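Local coordinates for protein thiamin pyrophosphokinase (Geobacillus thermodenitrificans, PDB 3K94) that probably catalyses the transfer of pyrophosphate from ATP to thiamin, giving thiamin diphosphate and AMP, at residues R97-T102 / E125-Q130; L115-A120 / L133-P138; C150-I155 / L204-S209; T165-K170 / S194-F199. All coordinates share one frame; numbering follows the deposited sequence.

How the contacts relate
Following the chain, contact 1 closes first: strand 97-99 leads through helix 106-118 to the neighbouring strand 125-128. Contact 2 opens on the last turn of that helix, before contact 1 is complete, and ends on strand 131-136, so the two cross. Contact 3 then pairs strand 151-156 with 204-209 near the C terminus, and contact 4, which joins 165-167 to 194-199, lies entirely within the long excursion between them. Strands 97-99, 125-128, 131-136, 204-209 and 151-156 are successive neighbours in one mixed sheet, which thus runs from the catalytic part into the thiamin-binding part. Contact 4 belongs to a second sheet, packed against contact 3 through Y154, M206 and F197.

Contact 1: R97-T102 / E125-Q130; sequences RLFGAT and EIVDRQ
R97 and E125 run side by side from adjacent strands, pointing the same way, and end in a salt bridge in which R97 NE donates to E125 OE1 over 2.8 Å. The carboxylate oxygen sits at the edge of the guanidinium, close to its plane, but NE meets that oxygen from above the carboxylate plane, the two flat groups being turned 70° apart. Water 1 joins the other ends, accepting from R97 NH2 and donating to E125 OE2, while R97 NH1 is bonded to H4.

The second polar pair crosses nearly at right angles: T102 OG1 donates to the anti lone pair of D128 OD2 at 2.7 Å. D128 OD1 takes the backbone N of Q130 at 2.9 Å in an Asx turn and also meets N131 ND2, so both oxygens are held and the carboxylate has little freedom to rotate.

Between the backbones, L98 N donates to E125 O and V127 N to L98 O at 2.9 Å, the parallel pairing that completes a beta-alpha-beta unit with helix 106-118 in the catalytic domain. Past F99 the chains separate and water takes over: water 2 links L98 O, V127 O and A101 N, and water 3 links V127 O and G100 N.

Among the apolar groups, V127 CG1, anti to the backbone N (chi1 -179°), reaches F99 CE2 at 3.7 Å. On the other face, I126 CG2 meets T102 CG2 at 3.8 Å and I126 CG1 lies 4.1 Å from L98 CD1, where both also touch L116 of the helix.

Contact 2: L115-A120 / L133-P138; sequences LLLKYA and LTVHLP
V135 is the knob of this contact, wedged into the hollow at the C-terminal end of helix 106-118. Its two methyls go to different walls: CG2 points at the backbone and reaches 3.5 Å from L116 O, whereas CG1 meets L117 CD2 at 3.8 Å, the L117 side chain crossing it at about a right angle. The torsion divides them, since with chi1 -58° CG1 stands anti to the carbonyl carbon and CG2 falls between the backbone N and that carbon.

On one flank of V135, L116 extends its CD2 over the strand, 3.8 Å from L133 O and 3.9 Å from L133 CD2. On the other, the chain has left the helix at Y119, and A120 offers its CB as a small bump against which L137 lays its CG and CD2, CD2 being 3.6 Å from A120 CB. Behind this pair, water 4 donates to A120 O at 2.9 Å and accepts from L137 N, tying the two backbones together. With an alanine in place of L137, the isobutyl group that flanks A120 would be missing, which would probably open a gap beside the A120 methyl.

L116 also packs on I126, so the helix end spans strands 125-128 and 131-136; L133 in turn packs on M205 and I207 of strand 204-209, while L115 and Y119 turn toward helix 80-88.

Contact 3: C150-I155 / L204-S209; sequences CYVSYI and LMMIRS
Y151, S153 and I155 each pair with a residue of the facing strand, S209, I207 and M205, through two backbone bonds, so that all these N-H and C=O groups are satisfied within the antiparallel pair; M205 N to I155 O is the shortest, at 2.7 Å. S209 O takes a second, weak bond from C150 N.

The hydroxyls on the S153 face look outward to other partners. Water 5 sits between S153 OG, I207 O and S209 OG, donating to the latter two, and S209 OG is bonded to D107 of the second subunit. Y151 OH goes to D211. On the V152 face, R208 NH2 donates to M144 O. Y154 OH, buried, has no polar partner in the model; across the pair it lies 3.5 Å from M206 SE, near the F197 and F169 rings.

That selenium lies obliquely to the Y154 ring, 4.7 Å from its centroid, a Met-aromatic contact (M206 is selenomethionine), and L204 CD2 approaches Y154 CD1 at 3.6 Å. Were Y154 a serine, M206 and L204 would probably be left facing a gap where the ring had been. On the opposite face M205, bent at chi3 (47°), presses its CE on I155 CB, 3.3 Å away.

C150, disulfide-bonded to C214, and Y151 together face S209: a classic beta bulge ending an antiparallel pair in the mixed sheet shared by the catalytic and thiamin-binding parts.

Contact 4: T165-K170 / S194-F199; sequences TLTGFK and SGTFSF
S194 meets the turn of the other chain through its carbonyl O, which comes within 4.1 Å of G168 CA. At G195 the approach tightens, with G195 CA 3.1 Å from T167 O. A CB on G195 would collide with that oxygen and one on G168 with S194 O, so both positions depend on having no side chain; G168 also has a positive phi (92°).

T196 carries most of the polar traffic. Its N donates to T167 O and its O accepts from T167 N at 3.0 Å, while on the T165, T167, T196 and S198 face the two hydroxyls share a short hydrogen bond, T167 OG1 to T196 OG1 at 2.6 Å. Both OG1 atoms lie between their own backbone N and carbonyl carbon (chi1 72° in T167, 55° in T196), which turns them toward each other. Water 6 also binds T196 OG1 and donates to T165 O. On the other face of the sheet, the edge of the F169 ring comes to T196 O, CE1 being 3.6 Å away.

F197 touches with its CB, 3.5 Å from L166 CD2; the ring leads away to meet H136, Y141 and Y154. S198 closes the pairing with T165 by two backbone bonds, N to T165 O at 3.0 Å and T165 N to S198 O at 2.9 Å. T165 OG1 is engaged elsewhere, by N175 N.

With strand 139-144 on its far side, strand 194-199 is the middle of a three-stranded antiparallel sheet whose L166, F169 and F197 face reaches Y154 of the larger sheet, consistent with the beta-sandwich of thiamin-binding domains in this family.

Contact 1: R97-T102 / E125-Q130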
loop_
_atom_site.group_PDB
_atom_site.type_symbol
_atom_site.label_atom_id
_atom_site.label_comp_id
_atom_site.label_asym_id
_atom_site.label_seq_id
_atom_site.Cartn_x
_atom_site.Cartn_y
_atom_site.Cartn_z
ATOM N N ARG B 97 15.730 -1.819 7.731
ATOM C CA ARG B 97 14.284 -2.056 7.831
ATOM C C ARG B 97 13.582 -0.776 8.227
ATOM O O ARG B 97 14.045 -0.052 9.109
ATOM C CB ARG B 97 13.967 -3.167 8.838
ATOM C CG ARG B 97 14.712 -4.464 8.540
ATOM C CD ARG B 97 14.254 -5.617 9.418
ATOM N NE ARG B 97 14.761 -6.899 8.923
ATOM C CZ ARG B 97 15.862 -7.505 9.363
ATOM N NH1 ARG B 97 16.600 -6.954 10.324
ATOM N NH2 ARG B 97 16.226 -8.670 8.844
ATOM N N LEU B 98 12.486 -0.482 7.537
ATOM C CA LEU B 98 11.658 0.674 7.837
ATOM C C LEU B 98 10.377 0.208 8.513
ATOM O O LEU B 98 9.608 -0.563 7.935
ATOM C CB LEU B 98 11.296 1.427 6.554
ATOM C CG LEU B 98 12.439 1.595 5.556
ATOM C CD1 LEU B 98 11.971 2.381 4.357
ATOM C CD2 LEU B 98 13.670 2.268 6.228
ATOM N N PHE B 99 10.167 0.680 9.734
ATOM C CA PHE B 99 8.985 0.396 10.518
ATOM C C PHE B 99 8.166 1.676 10.589
ATOM O O PHE B 99 8.692 2.760 10.363
ATOM C CB PHE B 99 9.377 -0.025 11.934
ATOM C CG PHE B 99 10.244 -1.254 11.992
ATOM C CD1 PHE B 99 11.616 -1.148 11.963
ATOM C CD2 PHE B 99 9.678 -2.521 12.056
ATOM C CE1 PHE B 99 12.422 -2.274 12.016
ATOM C CE2 PHE B 99 10.467 -3.644 12.108
ATOM C CZ PHE B 99 11.850 -3.524 12.091
ATOM N N GLY B 100 6.882 1.558 10.908
ATOM C CA GLY B 100 6.023 2.726 10.950
ATOM C C GLY B 100 5.938 3.437 9.604
ATOM O O GLY B 100 5.704 4.641 9.540
ATOM N N ALA B 101 6.122 2.694 8.524
ATOM C CA ALA B 101 6.099 3.295 7.197
ATOM C C ALA B 101 4.823 2.933 6.406
ATOM O O ALA B 101 4.713 3.264 5.231
ATOM C CB ALA B 101 7.362 2.910 6.415
ATOM N N THR B 102 3.873 2.261 7.059
ATOM C CA THR B 102 2.629 1.862 6.417
ATOM C C THR B 102 1.416 2.412 7.160
ATOM O O THR B 102 1.519 2.879 8.299
ATOM C CB THR B 102 2.469 0.314 6.333
ATOM O OG1 THR B 102 2.340 -0.235 7.652
ATOM C CG2 THR B 102 3.634 -0.335 5.605
ATOM N N GLU B 125 14.020 -3.351 3.709
ATOM C CA GLU B 125 12.693 -3.950 3.864
ATOM C C GLU B 125 11.737 -2.919 4.450
ATOM O O GLU B 125 12.099 -2.160 5.334
ATOM C CB GLU B 125 12.709 -5.142 4.822
ATOM C CG GLU B 125 13.719 -6.241 4.535
ATOM C CD GLU B 125 13.529 -7.441 5.465
ATOM O OE1 GLU B 125 13.136 -7.243 6.634
ATOM O OE2 GLU B 125 13.756 -8.585 5.025
ATOM N N ILE B 126 10.508 -2.889 3.971
ATOM C CA ILE B 126 9.454 -2.248 4.739
ATOM C C ILE B 126 8.763 -3.331 5.565
ATOM O O ILE B 126 8.363 -4.384 5.035
ATOM C CB ILE B 126 8.437 -1.549 3.812
ATOM C CG1 ILE B 126 9.075 -0.305 3.182
ATOM C CG2 ILE B 126 7.172 -1.192 4.582
ATOM C CD1 ILE B 126 8.196 0.390 2.137
ATOM N N VAL B 127 8.614 -3.089 6.858
ATOM C CA VAL B 127 8.048 -4.095 7.746
ATOM C C VAL B 127 6.933 -3.538 8.616
ATOM O O VAL B 127 7.081 -2.470 9.218
ATOM C CB VAL B 127 9.124 -4.615 8.716
ATOM C CG1 VAL B 127 8.528 -5.686 9.641
ATOM C CG2 VAL B 127 10.342 -5.113 7.939
ATOM N N ASP B 128 5.813 -4.252 8.675
ATOM C CA ASP B 128 4.787 -3.955 9.676
ATOM C C ASP B 128 4.278 -5.245 10.325
ATOM O O ASP B 128 4.815 -6.317 10.068
ATOM C CB ASP B 128 3.689 -2.995 9.151
ATOM C CG ASP B 128 2.666 -3.671 8.219
ATOM O OD1 ASP B 128 2.669 -4.910 8.078
ATOM O OD2 ASP B 128 1.841 -2.931 7.632
ATOM N N ARG B 129 3.287 -5.155 11.198
ATOM C CA ARG B 129 2.861 -6.357 11.920
ATOM C C ARG B 129 2.464 -7.527 11.019
ATOM O O ARG B 129 2.381 -8.654 11.494
ATOM C CB ARG B 129 1.694 -6.046 12.859
ATOM C CG ARG B 129 0.486 -5.478 12.149
ATOM C CD ARG B 129 -0.631 -5.164 13.121
ATOM N NE ARG B 129 -1.806 -4.657 12.421
ATOM C CZ ARG B 129 -2.971 -4.440 13.008
ATOM N NH1 ARG B 129 -3.104 -4.687 14.301
ATOM N NH2 ARG B 129 -3.995 -3.984 12.307
ATOM N N GLN B 130 2.221 -7.268 9.733
ATOM C CA GLN B 130 1.631 -8.279 8.853
ATOM C C GLN B 130 2.365 -8.481 7.537
ATOM O O GLN B 130 1.934 -9.307 6.707
ATOM C CB GLN B 130 0.195 -7.877 8.478
ATOM C CG GLN B 130 -0.853 -8.291 9.434
ATOM C CD GLN B 130 -2.245 -7.946 8.918
ATOM O OE1 GLN B 130 -2.758 -6.863 9.183
ATOM N NE2 GLN B 130 -2.854 -8.868 8.175
HETATM O O HOH W 1 14.656 -10.083 6.822
HETATM O O HOH W 2 6.895 -0.005 7.899
HETATM O O HOH W 3 5.724 -0.937 11.115
#

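Contact 2: L115-A120 / L133-P138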
loop_
_atom_site.group_PDB
_atom_site.type_symbol
_atom_site.label_atom_id
_atom_site.label_comp_id
_atom_site.label_asym_id
_atom_site.label_seq_id
_atom_site.Cartn_x
_atom_site.Cartn_y
_atom_site.Cartn_z
ATOM N N LEU B 115 11.007 5.079 -2.625
ATOM C CA LEU B 115 12.340 5.116 -2.010
ATOM C C LEU B 115 13.042 3.765 -2.126
ATOM O O LEU B 115 14.216 3.696 -2.480
ATOM C CB LEU B 115 12.253 5.518 -0.535
ATOM C CG LEU B 115 12.053 6.998 -0.226
ATOM C CD1 LEU B 115 11.669 7.188 1.230
ATOM C CD2 LEU B 115 13.337 7.738 -0.534
ATOM N N LEU B 116 12.329 2.683 -1.826
ATOM C CA LEU B 116 12.911 1.364 -2.025
ATOM C C LEU B 116 13.359 1.169 -3.484
ATOM O O LEU B 116 14.435 0.617 -3.754
ATOM C CB LEU B 116 11.943 0.266 -1.581
ATOM C CG LEU B 116 12.086 -0.149 -0.109
ATOM C CD1 LEU B 116 11.984 1.056 0.798
ATOM C CD2 LEU B 116 11.049 -1.207 0.264
ATOM N N LEU B 117 12.532 1.629 -4.418
ATOM C CA LEU B 117 12.860 1.539 -5.841
ATOM C C LEU B 117 14.070 2.366 -6.210
ATOM O O LEU B 117 14.929 1.911 -6.958
ATOM C CB LEU B 117 11.679 1.974 -6.698
ATOM C CG LEU B 117 10.538 0.979 -6.594
ATOM C CD1 LEU B 117 9.305 1.552 -7.255
ATOM C CD2 LEU B 117 10.975 -0.347 -7.218
ATOM N N LYS B 118 14.135 3.588 -5.694
ATOM C CA LYS B 118 15.302 4.425 -5.924
ATOM C C LYS B 118 16.564 3.709 -5.460
ATOM O O LYS B 118 17.599 3.770 -6.127
ATOM C CB LYS B 118 15.167 5.777 -5.230
ATOM C CG LYS B 118 16.457 6.592 -5.259
ATOM C CD LYS B 118 16.268 7.961 -4.636
ATOM C CE LYS B 118 17.541 8.788 -4.705
ATOM N NZ LYS B 118 17.266 10.196 -4.312
ATOM N N TYR B 119 16.478 3.024 -4.324
ATOM C CA TYR B 119 17.620 2.286 -3.790
ATOM C C TYR B 119 17.454 0.777 -3.985
ATOM O O TYR B 119 17.805 -0.012 -3.109
ATOM C CB TYR B 119 17.821 2.609 -2.306
ATOM C CG TYR B 119 18.189 4.057 -2.034
ATOM C CD1 TYR B 119 19.421 4.564 -2.419
ATOM C CD2 TYR B 119 17.310 4.908 -1.381
ATOM C CE1 TYR B 119 19.762 5.886 -2.168
ATOM C CE2 TYR B 119 17.640 6.221 -1.119
ATOM C CZ TYR B 119 18.863 6.709 -1.519
ATOM O OH TYR B 119 19.194 8.020 -1.256
ATOM N N ALA B 120 16.921 0.385 -5.138
ATOM C CA ALA B 120 16.618 -1.014 -5.402
ATOM C C ALA B 120 17.819 -1.952 -5.243
ATOM O O ALA B 120 17.648 -3.129 -4.957
ATOM C CB ALA B 120 15.981 -1.176 -6.791
ATOM N N LEU B 133 7.930 -6.029 2.842
ATOM C CA LEU B 133 7.890 -5.666 1.435
ATOM C C LEU B 133 9.291 -5.298 0.989
ATOM O O LEU B 133 10.010 -4.594 1.700
ATOM C CB LEU B 133 6.885 -4.519 1.202
ATOM C CG LEU B 133 6.644 -3.987 -0.218
ATOM C CD1 LEU B 133 5.324 -3.244 -0.273
ATOM C CD2 LEU B 133 7.788 -3.068 -0.661
ATOM N N THR B 134 9.682 -5.824 -0.168
ATOM C CA THR B 134 11.006 -5.614 -0.725
ATOM C C THR B 134 10.910 -5.495 -2.243
ATOM O O THR B 134 9.978 -6.018 -2.863
ATOM C CB THR B 134 11.979 -6.777 -0.386
ATOM O OG1 THR B 134 11.422 -8.036 -0.810
ATOM C CG2 THR B 134 12.273 -6.833 1.103
ATOM N N VAL B 135 11.876 -4.806 -2.842
ATOM C CA VAL B 135 11.962 -4.721 -4.300
ATOM C C VAL B 135 13.344 -5.198 -4.732
ATOM O O VAL B 135 14.313 -5.066 -3.982
ATOM C CB VAL B 135 11.680 -3.287 -4.820
ATOM C CG1 VAL B 135 10.292 -2.810 -4.360
ATOM C CG2 VAL B 135 12.751 -2.342 -4.343
ATOM N N HIS B 136 13.438 -5.751 -5.936
ATOM C CA HIS B 136 14.654 -6.450 -6.348
ATOM C C HIS B 136 15.053 -6.196 -7.798
ATOM O O HIS B 136 14.200 -6.096 -8.688
ATOM C CB HIS B 136 14.483 -7.960 -6.144
ATOM C CG HIS B 136 14.216 -8.346 -4.726
ATOM N ND1 HIS B 136 12.943 -8.531 -4.231
ATOM C CD2 HIS B 136 15.059 -8.563 -3.690
ATOM C CE1 HIS B 136 13.013 -8.853 -2.951
ATOM N NE2 HIS B 136 14.286 -8.866 -2.596
ATOM N N LEU B 137 16.361 -6.139 -8.021
ATOM C CA LEU B 137 16.931 -6.098 -9.362
ATOM C C LEU B 137 17.286 -7.529 -9.768
ATOM O O LEU B 137 17.236 -8.437 -8.937
ATOM C CB LEU B 137 18.166 -5.190 -9.373
ATOM C CG LEU B 137 17.881 -3.735 -8.936
ATOM C CD1 LEU B 137 19.129 -2.860 -9.016
ATOM C CD2 LEU B 137 16.741 -3.098 -9.752
ATOM N N PRO B 138 17.640 -7.748 -11.046
ATOM C CA PRO B 138 17.933 -9.128 -11.451
ATOM C C PRO B 138 19.004 -9.797 -10.589
ATOM O O PRO B 138 19.943 -9.154 -10.100
ATOM C CB PRO B 138 18.405 -8.973 -12.903
ATOM C CG PRO B 138 17.667 -7.752 -13.392
ATOM C CD PRO B 138 17.641 -6.821 -12.194
HETATM O O HOH W 4 18.339 -5.790 -5.829
#

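Contact 3: C150-I155 / L204-S209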
loop_
_atom_site.group_PDB
_atom_site.type_symbol
_atom_site.label_atom_id
_atom_site.label_comp_id
_atom_site.label_asym_id
_atom_site.label_seq_id
_atom_site.Cartn_x
_atom_site.Cartn_y
_atom_site.Cartn_z
ATOM N N CYS B 150 2.786 -16.534 5.989
ATOM C CA CYS B 150 2.277 -17.683 5.244
ATOM C C CYS B 150 2.236 -17.413 3.746
ATOM O O CYS B 150 2.353 -18.322 2.936
ATOM C CB CYS B 150 0.863 -18.049 5.717
ATOM S SG CYS B 150 0.770 -18.502 7.458
ATOM N N TYR B 151 2.050 -16.157 3.374
ATOM C CA TYR B 151 1.800 -15.842 1.981
ATOM C C TYR B 151 2.979 -15.136 1.327
ATOM O O TYR B 151 3.680 -14.358 1.974
ATOM C CB TYR B 151 0.547 -14.994 1.873
ATOM C CG TYR B 151 -0.558 -15.449 2.809
ATOM C CD1 TYR B 151 -1.184 -16.685 2.643
ATOM C CD2 TYR B 151 -0.976 -14.642 3.852
ATOM C CE1 TYR B 151 -2.201 -17.100 3.507
ATOM C CE2 TYR B 151 -1.988 -15.041 4.709
ATOM C CZ TYR B 151 -2.596 -16.264 4.535
ATOM O OH TYR B 151 -3.590 -16.637 5.406
ATOM N N VAL B 152 3.194 -15.425 0.047
ATOM C CA VAL B 152 4.202 -14.738 -0.752
ATOM C C VAL B 152 3.567 -14.248 -2.050
ATOM O O VAL B 152 2.853 -14.992 -2.725
ATOM C CB VAL B 152 5.411 -15.646 -1.073
ATOM C CG1 VAL B 152 6.513 -14.853 -1.785
ATOM C CG2 VAL B 152 5.956 -16.272 0.199
ATOM N N SER B 153 3.816 -12.992 -2.401
ATOM C CA SER B 153 3.303 -12.455 -3.654
ATOM C C SER B 153 4.417 -11.762 -4.409
ATOM O O SER B 153 5.272 -11.093 -3.806
ATOM C CB SER B 153 2.154 -11.477 -3.408
ATOM O OG SER B 153 1.196 -12.058 -2.553
ATOM N N TYR B 154 4.419 -11.948 -5.723
ATOM C CA TYR B 154 5.368 -11.271 -6.588
ATOM C C TYR B 154 4.617 -10.375 -7.545
ATOM O O TYR B 154 3.648 -10.809 -8.186
ATOM C CB TYR B 154 6.211 -12.276 -7.365
ATOM C CG TYR B 154 7.113 -13.076 -6.468
ATOM C CD1 TYR B 154 8.291 -12.533 -5.986
ATOM C CD2 TYR B 154 6.780 -14.374 -6.090
ATOM C CE1 TYR B 154 9.118 -13.257 -5.154
ATOM C CE2 TYR B 154 7.600 -15.104 -5.270
ATOM C CZ TYR B 154 8.768 -14.542 -4.795
ATOM O OH TYR B 154 9.592 -15.265 -3.962
ATOM N N ILE B 155 5.062 -9.126 -7.624
ATOM C CA ILE B 155 4.476 -8.147 -8.519
ATOM C C ILE B 155 5.563 -7.474 -9.340
ATOM O O ILE B 155 6.517 -6.941 -8.779
ATOM C CB ILE B 155 3.688 -7.089 -7.744
ATOM C CG1 ILE B 155 2.544 -7.750 -6.989
ATOM C CG2 ILE B 155 3.141 -6.021 -8.693
ATOM C CD1 ILE B 155 1.756 -6.801 -6.113
ATOM N N LEU B 204 11.368 -6.350 -9.672
ATOM C CA LEU B 204 10.291 -7.166 -9.126
ATOM C C LEU B 204 10.047 -6.905 -7.652
ATOM O O LEU B 204 10.991 -6.820 -6.858
ATOM C CB LEU B 204 10.614 -8.644 -9.325
ATOM C CG LEU B 204 9.556 -9.653 -8.896
ATOM C CD1 LEU B 204 8.462 -9.710 -9.953
ATOM C CD2 LEU B 204 10.173 -11.029 -8.705
HETATM N N MSE B 205 8.777 -6.799 -7.282
HETATM C CA MSE B 205 8.413 -6.600 -5.891
HETATM C C MSE B 205 7.996 -7.905 -5.240
HETATM O O MSE B 205 7.209 -8.658 -5.806
HETATM C CB MSE B 205 7.277 -5.578 -5.781
HETATM C CG MSE B 205 6.775 -5.388 -4.366
HETATM SE SE MSE B 205 5.374 -4.010 -4.189
HETATM C CE MSE B 205 4.215 -4.542 -5.656
HETATM N N MSE B 206 8.523 -8.177 -4.050
HETATM C CA MSE B 206 8.022 -9.297 -3.261
HETATM C C MSE B 206 7.345 -8.833 -1.982
HETATM O O MSE B 206 7.880 -8.005 -1.258
HETATM C CB MSE B 206 9.124 -10.296 -2.905
HETATM C CG MSE B 206 8.599 -11.446 -2.030
HETATM SE SE MSE B 206 9.927 -12.826 -1.539
HETATM C CE MSE B 206 11.298 -11.689 -0.698
ATOM N N ILE B 207 6.161 -9.369 -1.710
ATOM C CA ILE B 207 5.529 -9.158 -0.420
ATOM C C ILE B 207 5.270 -10.495 0.264
ATOM O O ILE B 207 4.639 -11.378 -0.309
ATOM C CB ILE B 207 4.222 -8.360 -0.547
ATOM C CG1 ILE B 207 4.510 -6.961 -1.101
ATOM C CG2 ILE B 207 3.535 -8.267 0.819
ATOM C CD1 ILE B 207 3.272 -6.234 -1.646
ATOM N N ARG B 208 5.804 -10.652 1.471
ATOM C CA ARG B 208 5.493 -11.807 2.303
ATOM C C ARG B 208 4.586 -11.298 3.389
ATOM O O ARG B 208 4.882 -10.294 4.030
ATOM C CB ARG B 208 6.755 -12.435 2.911
ATOM C CG ARG B 208 7.776 -12.922 1.895
ATOM C CD ARG B 208 9.004 -13.527 2.583
ATOM N NE ARG B 208 8.716 -14.845 3.148
ATOM C CZ ARG B 208 9.600 -15.626 3.775
ATOM N NH1 ARG B 208 10.864 -15.246 3.939
ATOM N NH2 ARG B 208 9.206 -16.797 4.250
ATOM N N SER B 209 3.465 -11.964 3.594
ATOM C CA SER B 209 2.500 -11.440 4.531
ATOM C C SER B 209 1.861 -12.523 5.381
ATOM O O SER B 209 2.077 -13.713 5.165
ATOM C CB SER B 209 1.421 -10.648 3.787
ATOM O OG SER B 209 0.780 -11.437 2.793
HETATM O O HOH W 5 1.981 -11.939 0.344
#

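Contact 4: T165-K170 / S194-F199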
loop_
_atom_site.group_PDB
_atom_site.type_symbol
_atom_site.label_atom_id
_atom_site.label_comp_id
_atom_site.label_asym_id
_atom_site.label_seq_id
_atom_site.Cartn_x
_atom_site.Cartn_y
_atom_site.Cartn_z
ATOM N N THR B 165 12.009 -17.558 -12.079
ATOM C CA THR B 165 12.123 -18.961 -11.692
ATOM C C THR B 165 12.040 -19.125 -10.180
ATOM O O THR B 165 12.703 -18.404 -9.431
ATOM C CB THR B 165 13.448 -19.564 -12.197
ATOM O OG1 THR B 165 13.468 -19.531 -13.628
ATOM C CG2 THR B 165 13.624 -21.003 -11.699
ATOM N N LEU B 166 11.202 -20.053 -9.733
ATOM C CA LEU B 166 11.059 -20.328 -8.306
ATOM C C LEU B 166 11.507 -21.742 -7.978
ATOM O O LEU B 166 11.302 -22.650 -8.777
ATOM C CB LEU B 166 9.605 -20.173 -7.860
ATOM C CG LEU B 166 8.897 -18.825 -7.991
ATOM C CD1 LEU B 166 7.409 -19.002 -7.667
ATOM C CD2 LEU B 166 9.535 -17.796 -7.066
ATOM N N THR B 167 12.131 -21.916 -6.810
ATOM C CA THR B 167 12.360 -23.246 -6.242
ATOM C C THR B 167 11.833 -23.276 -4.801
ATOM O O THR B 167 11.961 -22.291 -4.074
ATOM C CB THR B 167 13.862 -23.682 -6.300
ATOM O OG1 THR B 167 14.640 -22.936 -5.352
ATOM C CG2 THR B 167 14.455 -23.501 -7.725
ATOM N N GLY B 168 11.209 -24.384 -4.404
ATOM C CA GLY B 168 10.759 -24.566 -3.030
ATOM C C GLY B 168 9.330 -24.142 -2.700
ATOM O O GLY B 168 8.912 -24.184 -1.531
ATOM N N PHE B 169 8.577 -23.746 -3.723
ATOM C CA PHE B 169 7.218 -23.237 -3.528
ATOM C C PHE B 169 6.142 -24.239 -3.945
ATOM O O PHE B 169 6.405 -25.180 -4.693
ATOM C CB PHE B 169 7.010 -21.945 -4.316
ATOM C CG PHE B 169 7.799 -20.784 -3.788
ATOM C CD1 PHE B 169 9.151 -20.650 -4.088
ATOM C CD2 PHE B 169 7.193 -19.826 -2.991
ATOM C CE1 PHE B 169 9.884 -19.579 -3.590
ATOM C CE2 PHE B 169 7.911 -18.760 -2.496
ATOM C CZ PHE B 169 9.262 -18.634 -2.792
ATOM N N LYS B 170 4.928 -23.996 -3.454
ATOM C CA LYS B 170 3.754 -24.785 -3.775
ATOM C C LYS B 170 3.524 -24.888 -5.282
ATOM O O LYS B 170 3.364 -25.984 -5.812
ATOM C CB LYS B 170 2.539 -24.180 -3.077
ATOM C CG LYS B 170 1.203 -24.872 -3.356
ATOM C CD LYS B 170 0.079 -24.137 -2.594
ATOM C CE LYS B 170 -1.288 -24.767 -2.820
ATOM N NZ LYS B 170 -2.369 -24.009 -2.124
ATOM N N SER B 194 13.327 -23.829 2.627
ATOM C CA SER B 194 13.916 -22.663 2.001
ATOM C C SER B 194 13.699 -22.759 0.520
ATOM O O SER B 194 13.385 -23.838 0.003
ATOM C CB SER B 194 15.427 -22.606 2.285
ATOM O OG SER B 194 16.118 -23.562 1.491
ATOM N N GLY B 195 13.873 -21.641 -0.173
ATOM C CA GLY B 195 13.666 -21.614 -1.609
ATOM C C GLY B 195 14.366 -20.429 -2.233
ATOM O O GLY B 195 15.018 -19.655 -1.537
ATOM N N THR B 196 14.233 -20.295 -3.548
ATOM C CA THR B 196 14.807 -19.166 -4.261
ATOM C C THR B 196 13.807 -18.564 -5.244
ATOM O O THR B 196 12.857 -19.235 -5.675
ATOM C CB THR B 196 16.048 -19.599 -5.065
ATOM O OG1 THR B 196 15.695 -20.677 -5.930
ATOM C CG2 THR B 196 17.154 -20.075 -4.140
ATOM N N PHE B 197 14.013 -17.293 -5.576
ATOM C CA PHE B 197 13.429 -16.708 -6.774
ATOM C C PHE B 197 14.542 -16.057 -7.559
ATOM O O PHE B 197 15.498 -15.573 -6.973
ATOM C CB PHE B 197 12.266 -15.729 -6.484
ATOM C CG PHE B 197 12.639 -14.503 -5.668
ATOM C CD1 PHE B 197 12.731 -14.573 -4.284
ATOM C CD2 PHE B 197 12.821 -13.268 -6.284
ATOM C CE1 PHE B 197 13.045 -13.442 -3.520
ATOM C CE2 PHE B 197 13.134 -12.112 -5.534
ATOM C CZ PHE B 197 13.248 -12.207 -4.145
ATOM N N SER B 198 14.439 -16.069 -8.881
ATOM C CA SER B 198 15.455 -15.429 -9.699
ATOM C C SER B 198 14.835 -14.920 -10.977
ATOM O O SER B 198 13.801 -15.416 -11.418
ATOM C CB SER B 198 16.606 -16.398 -10.015
ATOM O OG SER B 198 16.189 -17.443 -10.887
ATOM N N PHE B 199 15.473 -13.928 -11.577
ATOM C CA PHE B 199 15.018 -13.385 -12.842
ATOM C C PHE B 199 16.196 -12.690 -13.479
ATOM O O PHE B 199 17.110 -12.265 -12.778
ATOM C CB PHE B 199 13.814 -12.437 -12.663
ATOM C CG PHE B 199 14.045 -11.302 -11.684
ATOM C CD1 PHE B 199 13.956 -11.519 -10.314
ATOM C CD2 PHE B 199 14.320 -10.016 -12.138
ATOM C CE1 PHE B 199 14.161 -10.480 -9.406
ATOM C CE2 PHE B 199 14.515 -8.957 -11.235
ATOM C CZ PHE B 199 14.439 -9.189 -9.866
HETATM O O HOH W 6 15.001 -19.516 -8.329
#